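Local coordinates for protein 4-alpha-glucanotransferase (Corynebacterium glutamicum, PDB 5B68) that is an amylomaltase-type 4-alpha-glucanotransferase, an enzyme with a TIM-barrel domain and an N-terminal beta-sandwich domain, at residues I28-D32 with D33-K37; L294-L297 with R298-E302. All blocks are in the same frame, centred on the assembly; numbering follows the deposited sequence.

How the contacts relate
Both contacts are local: contact 1 is the start of helix 32-41, where the chain leaves strand 27-29, and contact 2 lies along the later part of helix 286-301. They follow one another along the chain, and their centres lie 52 Å apart, with about 37 Å between nearest atoms, so neither touches the other. Each sits near the periphery, about 29 and 30 Å from the centre of the chain. Contact 1 belongs to the N-terminal region and leans on strand 481-484, whereas contact 2 packs against helices 261-277 and 349-376. One contact opens a helix with a side-chain cap; the other runs along a helix.

Contact 1 (I28-D32 with D33-K37); sequences IEVSD and DTLVK
Ser-31 OG accepts the amide hydrogen of Thr-34 N at 3.0 Å, with an N-H...O angle of 154°. Its chi1 of 71° swings OG back over the backbone to meet the Thr-34 amide in the first turn of the helix. A short hydroxyl-bearing side chain suits this spot, since it stands in for the carbonyl that the helix lacks there. Ser-31 O accepts from Leu-35 N at 3.1 Å, and Val-36 N reaches Asp-32 O almost straight. This is the N-cap of helix 32-41, with Ser-31 as the capping residue where the chain turns out of strand 27-29. Next to the cap, Val-30 CG1 presses on Thr-34 CG2 at 3.5 Å, a tight methyl contact between side chains crossing at about a right angle, and meets Leu-35 CD2 at 3.9 Å. Branched Val-30 thus offers one methyl to two helix residues, and Tyr-20 and Thr-481 also touch it. A water accepts from Ser-31 N at 2.7 Å and donates weakly to Thr-34 OG1, whose stronger partner is Thr-479 O. One turn along, Lys-37 NZ bonds the syn lone pair of Asp-33 OD2 at 2.7 Å, a salt bridge within the helix. Asp-32 OD1 pairs instead with Arg-4, which also binds Val-30 O. These acidic groups at the amino end of the helix would be expected to interact favourably with its dipole.

Contact 2 (L294-L297 with R298-E302); sequences LQVL and RAIFE
The carbonyl oxygens of Leu-294 to Leu-297 accept the N-H groups of Arg-298 to Phe-301 in the i to i+4 ladder of an alpha helix, with Arg-298 N 2.9 Å from Leu-294 O and the rung from Ala-299 N to Gln-295 O weak at 3.3 Å. Along one flank Arg-298 folds back over the preceding turn. Its chain bends at chi3 (-71°), which lays the guanidinium flat against the backbone; Leu-294 O lies 3.7 Å from the plane, over its centre, and Gln-295 N lies over the same face nearer the rim. Arg-298 NH1 comes within 3.7 Å of Leu-294 CB, while Arg-298 NH2 is 3.5 Å from Gln-295 CA. A long, flexible arginine suits this exposed flank because its aliphatic part can follow the helix surface, and Phe-355 of helix 349-376 also touches the arginine side chain. Another flank is apolar: Val-296 CG1 meets Ile-300 CD1 at 3.6 Å, the two side chains meeting at a slant one turn apart. With chi1 at 174°, Val-296 has CG1 anti to its own N, and this is the branch that reaches the isoleucine. Both residues are buried, Val-296 against Ile-267 and Met-270, Ile-300 against Ile-253 and Leu-259. Small Ala-299 touches Leu-263, and Leu-297 packs on Leu-359 and Leu-362. The ring of Phe-301 packs against that of Trp-358, their planes inclined by about 55°. The pattern is that of an amphipathic helix, its apolar residues packed against helices 261-277 and 349-376 and nearby loops of this TIM-barrel enzyme and its arginine lying along the exposed flank.

Contact 1 (I28-D32 with D33-K37)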
ATOM      1  N   ILE A  28       0.292  -9.899  27.029  1.00 40.23           N
ATOM      2  CA  ILE A  28       1.719 -10.130  26.946  1.00 36.56           C
ATOM      3  C   ILE A  28       2.398  -8.931  27.557  1.00 36.42           C
ATOM      4  O   ILE A  28       2.061  -7.789  27.207  1.00 32.95           O
ATOM      5  CB  ILE A  28       2.188 -10.279  25.463  1.00 39.37           C
ATOM      6  CG1 ILE A  28       1.429 -11.407  24.745  1.00 45.43           C
ATOM      7  CG2 ILE A  28       3.690 -10.492  25.383  1.00 38.99           C
ATOM      8  CD1 ILE A  28       1.461 -12.760  25.425  1.00 48.24           C
ATOM      9  N   GLU A  29       3.315  -9.179  28.489  1.00 34.80           N
ATOM     10  CA  GLU A  29       4.177  -8.130  28.998  1.00 34.97           C
ATOM     11  C   GLU A  29       5.477  -8.312  28.261  1.00 34.84           C
ATOM     12  O   GLU A  29       6.020  -9.391  28.201  1.00 33.97           O
ATOM     13  CB  GLU A  29       4.397  -8.219  30.500  1.00 41.55           C
ATOM     14  CG  GLU A  29       5.211  -7.048  31.055  1.00 40.06           C
ATOM     15  CD  GLU A  29       5.117  -6.939  32.584  1.00 49.83           C
ATOM     16  OE1 GLU A  29       5.440  -5.853  33.107  1.00 51.29           O
ATOM     17  OE2 GLU A  29       4.714  -7.923  33.260  1.00 49.86           O
ATOM     18  N   VAL A  30       5.934  -7.225  27.677  1.00 29.52           N
ATOM     19  CA  VAL A  30       7.046  -7.240  26.777  1.00 27.71           C
ATOM     20  C   VAL A  30       8.286  -7.381  27.620  1.00 25.07           C
ATOM     21  O   VAL A  30       8.378  -6.787  28.701  1.00 28.20           O
ATOM     22  CB  VAL A  30       7.053  -5.941  25.923  1.00 28.53           C
ATOM     23  CG1 VAL A  30       8.323  -5.837  25.092  1.00 31.09           C
ATOM     24  CG2 VAL A  30       5.801  -5.912  25.018  1.00 29.46           C
ATOM     25  N   SER A  31       9.237  -8.120  27.123  1.00 24.56           N
ATOM     26  CA  SER A  31      10.468  -8.327  27.890  1.00 27.59           C
ATOM     27  C   SER A  31      11.343  -7.068  27.948  1.00 27.29           C
ATOM     28  O   SER A  31      11.289  -6.205  27.054  1.00 23.96           O
ATOM     29  CB  SER A  31      11.277  -9.454  27.312  1.00 26.08           C
ATOM     30  OG  SER A  31      11.857  -9.145  26.078  1.00 32.29           O
ATOM     31  N   ASP A  32      12.188  -6.984  28.984  1.00 28.62           N
ATOM     32  CA  ASP A  32      13.194  -5.943  29.067  1.00 28.39           C
ATOM     33  C   ASP A  32      14.045  -5.952  27.794  1.00 30.20           C
ATOM     34  O   ASP A  32      14.367  -4.890  27.260  1.00 27.24           O
ATOM     35  CB  ASP A  32      14.150  -6.184  30.261  1.00 31.17           C
ATOM     36  CG  ASP A  32      13.531  -5.907  31.630  1.00 36.17           C
ATOM     37  OD1 ASP A  32      12.317  -5.579  31.725  1.00 32.08           O
ATOM     38  OD2 ASP A  32      14.311  -6.020  32.630  1.00 35.39           O
ATOM     39  N   ASP A  33      14.445  -7.154  27.361  1.00 27.75           N
ATOM     40  CA  ASP A  33      15.360  -7.335  26.234  1.00 29.52           C
ATOM     41  C   ASP A  33      14.784  -6.728  24.965  1.00 25.93           C
ATOM     42  O   ASP A  33      15.479  -6.085  24.178  1.00 27.98           O
ATOM     43  CB  ASP A  33      15.638  -8.852  25.981  1.00 28.30           C
ATOM     44  CG  ASP A  33      16.706  -9.093  24.992  1.00 29.69           C
ATOM     45  OD1 ASP A  33      17.862  -8.696  25.230  1.00 33.31           O
ATOM     46  OD2 ASP A  33      16.420  -9.649  23.916  1.00 32.41           O
ATOM     47  N   THR A  34      13.505  -6.938  24.771  1.00 25.91           N
ATOM     48  CA  THR A  34      12.803  -6.407  23.581  1.00 25.55           C
ATOM     49  C   THR A  34      12.756  -4.861  23.666  1.00 24.08           C
ATOM     50  O   THR A  34      12.975  -4.183  22.676  1.00 21.75           O
ATOM     51  CB  THR A  34      11.396  -7.013  23.463  1.00 25.44           C
ATOM     52  OG1 THR A  34      11.524  -8.402  23.061  1.00 28.31           O
ATOM     53  CG2 THR A  34      10.541  -6.182  22.456  1.00 25.12           C
ATOM     54  N   LEU A  35      12.440  -4.329  24.840  1.00 27.08           N
ATOM     55  CA  LEU A  35      12.375  -2.884  24.974  1.00 27.86           C
ATOM     56  C   LEU A  35      13.718  -2.254  24.613  1.00 29.06           C
ATOM     57  O   LEU A  35      13.777  -1.295  23.859  1.00 26.05           O
ATOM     58  CB  LEU A  35      11.972  -2.482  26.377  1.00 25.67           C
ATOM     59  CG  LEU A  35      10.508  -2.808  26.754  1.00 26.61           C
ATOM     60  CD1 LEU A  35      10.259  -2.439  28.217  1.00 25.75           C
ATOM     61  CD2 LEU A  35       9.434  -2.205  25.822  1.00 23.88           C
ATOM     62  N   VAL A  36      14.773  -2.784  25.198  1.00 27.60           N
ATOM     63  CA  VAL A  36      16.102  -2.279  24.931  1.00 27.54           C
ATOM     64  C   VAL A  36      16.439  -2.382  23.465  1.00 23.44           C
ATOM     65  O   VAL A  36      17.027  -1.427  22.904  1.00 26.03           O
ATOM     66  CB  VAL A  36      17.151  -3.002  25.850  1.00 27.11           C
ATOM     67  CG1 VAL A  36      18.556  -2.671  25.447  1.00 29.81           C
ATOM     68  CG2 VAL A  36      16.916  -2.643  27.316  1.00 26.66           C
ATOM     69  N   LYS A  37      16.152  -3.513  22.823  1.00 24.05           N
ATOM     70  CA  LYS A  37      16.572  -3.680  21.413  1.00 24.67           C
ATOM     71  C   LYS A  37      15.754  -2.763  20.469  1.00 22.66           C
ATOM     72  O   LYS A  37      16.276  -2.241  19.517  1.00 23.17           O
ATOM     73  CB  LYS A  37      16.420  -5.125  20.949  1.00 26.32           C
ATOM     74  CG  LYS A  37      17.525  -5.969  21.543  1.00 28.18           C
ATOM     75  CD  LYS A  37      17.271  -7.448  21.361  1.00 26.77           C
ATOM     76  CE  LYS A  37      18.562  -8.211  21.655  1.00 28.91           C
ATOM     77  NZ  LYS A  37      18.203  -9.660  21.874  1.00 31.85           N
TER
HETATM   78  O   HOH W   1       8.918  -9.523  24.830  1.00 35.78           O

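Contact 2 (L294-L297 with R298-E302)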
ATOM      1  N   LEU A 294      14.079  -5.488 -20.883  1.00 21.60           N
ATOM      2  CA  LEU A 294      15.187  -4.574 -20.512  1.00 23.98           C
ATOM      3  C   LEU A 294      16.157  -4.448 -21.698  1.00 26.25           C
ATOM      4  O   LEU A 294      16.624  -3.359 -22.051  1.00 29.23           O
ATOM      5  CB  LEU A 294      15.886  -5.043 -19.259  1.00 25.18           C
ATOM      6  CG  LEU A 294      15.094  -4.801 -17.972  1.00 24.83           C
ATOM      7  CD1 LEU A 294      15.491  -5.688 -16.812  1.00 28.05           C
ATOM      8  CD2 LEU A 294      15.155  -3.314 -17.651  1.00 29.59           C
ATOM      9  N   GLN A 295      16.392  -5.567 -22.366  1.00 27.99           N
ATOM     10  CA  GLN A 295      17.232  -5.562 -23.541  1.00 31.65           C
ATOM     11  C   GLN A 295      16.679  -4.684 -24.656  1.00 27.88           C
ATOM     12  O   GLN A 295      17.401  -3.924 -25.287  1.00 26.56           O
ATOM     13  CB  GLN A 295      17.442  -6.979 -24.044  1.00 35.36           C
ATOM     14  CG  GLN A 295      18.262  -7.014 -25.312  1.00 42.19           C
ATOM     15  CD  GLN A 295      18.593  -8.434 -25.691  1.00 51.08           C
ATOM     16  OE1 GLN A 295      19.760  -8.768 -25.914  1.00 54.74           O
ATOM     17  NE2 GLN A 295      17.572  -9.300 -25.705  1.00 46.84           N
ATOM     18  N   VAL A 296      15.377  -4.768 -24.914  1.00 25.43           N
ATOM     19  CA  VAL A 296      14.789  -3.909 -25.886  1.00 23.82           C
ATOM     20  C   VAL A 296      14.815  -2.446 -25.441  1.00 23.74           C
ATOM     21  O   VAL A 296      15.052  -1.541 -26.270  1.00 24.78           O
ATOM     22  CB  VAL A 296      13.294  -4.313 -26.148  1.00 25.49           C
ATOM     23  CG1 VAL A 296      12.614  -3.321 -27.059  1.00 23.71           C
ATOM     24  CG2 VAL A 296      13.263  -5.752 -26.670  1.00 26.42           C
ATOM     25  N   LEU A 297      14.538  -2.218 -24.126  1.00 22.95           N
ATOM     26  CA  LEU A 297      14.459  -0.824 -23.623  1.00 22.51           C
ATOM     27  C   LEU A 297      15.845  -0.158 -23.791  1.00 21.55           C
ATOM     28  O   LEU A 297      15.909   0.982 -24.209  1.00 22.25           O
ATOM     29  CB  LEU A 297      14.024  -0.803 -22.186  1.00 22.67           C
ATOM     30  CG  LEU A 297      12.520  -1.072 -22.101  1.00 23.46           C
ATOM     31  CD1 LEU A 297      12.182  -1.643 -20.729  1.00 24.52           C
ATOM     32  CD2 LEU A 297      11.769   0.246 -22.393  1.00 23.62           C
ATOM     33  N   ARG A 298      16.894  -0.953 -23.603  1.00 25.30           N
ATOM     34  CA  ARG A 298      18.279  -0.475 -23.787  1.00 25.94           C
ATOM     35  C   ARG A 298      18.485  -0.039 -25.223  1.00 27.82           C
ATOM     36  O   ARG A 298      19.069   1.024 -25.459  1.00 30.26           O
ATOM     37  CB  ARG A 298      19.319  -1.506 -23.309  1.00 29.16           C
ATOM     38  CG  ARG A 298      19.447  -1.556 -21.806  1.00 35.45           C
ATOM     39  CD  ARG A 298      20.620  -2.398 -21.381  1.00 41.59           C
ATOM     40  NE  ARG A 298      20.379  -3.808 -21.632  1.00 48.75           N
ATOM     41  CZ  ARG A 298      19.892  -4.698 -20.756  1.00 46.62           C
ATOM     42  NH1 ARG A 298      19.539  -4.352 -19.520  1.00 48.98           N
ATOM     43  NH2 ARG A 298      19.767  -5.962 -21.140  1.00 45.72           N
ATOM     44  N   ALA A 299      17.950  -0.780 -26.186  1.00 27.23           N
ATOM     45  CA  ALA A 299      17.975  -0.306 -27.579  1.00 27.41           C
ATOM     46  C   ALA A 299      17.132   0.928 -27.858  1.00 29.44           C
ATOM     47  O   ALA A 299      17.539   1.836 -28.578  1.00 27.43           O
ATOM     48  CB  ALA A 299      17.632  -1.453 -28.530  1.00 29.52           C
ATOM     49  N   ILE A 300      15.924   1.018 -27.300  1.00 24.86           N
ATOM     50  CA  ILE A 300      15.115   2.187 -27.653  1.00 24.74           C
ATOM     51  C   ILE A 300      15.700   3.442 -27.001  1.00 21.39           C
ATOM     52  O   ILE A 300      15.448   4.568 -27.465  1.00 24.18           O
ATOM     53  CB  ILE A 300      13.663   1.992 -27.149  1.00 25.10           C
ATOM     54  CG1 ILE A 300      12.993   0.798 -27.866  1.00 26.51           C
ATOM     55  CG2 ILE A 300      12.830   3.258 -27.329  1.00 24.91           C
ATOM     56  CD1 ILE A 300      11.812   0.199 -27.131  1.00 29.17           C
ATOM     57  N   PHE A 301      16.411   3.247 -25.870  1.00 24.18           N
ATOM     58  CA  PHE A 301      16.984   4.385 -25.125  1.00 25.21           C
ATOM     59  C   PHE A 301      17.945   5.185 -26.002  1.00 26.18           C
ATOM     60  O   PHE A 301      18.072   6.429 -25.839  1.00 27.90           O
ATOM     61  CB  PHE A 301      17.692   3.899 -23.896  1.00 25.16           C
ATOM     62  CG  PHE A 301      18.318   5.007 -23.044  1.00 25.18           C
ATOM     63  CD1 PHE A 301      17.530   6.011 -22.477  1.00 26.22           C
ATOM     64  CD2 PHE A 301      19.694   5.005 -22.779  1.00 28.15           C
ATOM     65  CE1 PHE A 301      18.102   6.987 -21.678  1.00 26.16           C
ATOM     66  CE2 PHE A 301      20.273   5.979 -21.961  1.00 30.45           C
ATOM     67  CZ  PHE A 301      19.481   6.961 -21.407  1.00 27.92           C
ATOM     68  N   GLU A 302      18.607   4.477 -26.928  1.00 31.11           N
ATOM     69  CA  GLU A 302      19.500   5.137 -27.929  1.00 33.98           C
ATOM     70  C   GLU A 302      18.808   6.028 -28.945  1.00 36.38           C
ATOM     71  O   GLU A 302      19.470   6.818 -29.610  1.00 32.24           O
ATOM     72  CB  GLU A 302      20.308   4.103 -28.702  1.00 35.02           C
ATOM     73  CG  GLU A 302      21.242   3.230 -27.900  1.00 39.79           C
ATOM     74  CD  GLU A 302      22.291   3.998 -27.096  1.00 49.12           C
ATOM     75  OE1 GLU A 302      22.482   3.651 -25.910  1.00 46.35           O
ATOM     76  OE2 GLU A 302      22.919   4.949 -27.637  1.00 56.56           O
TER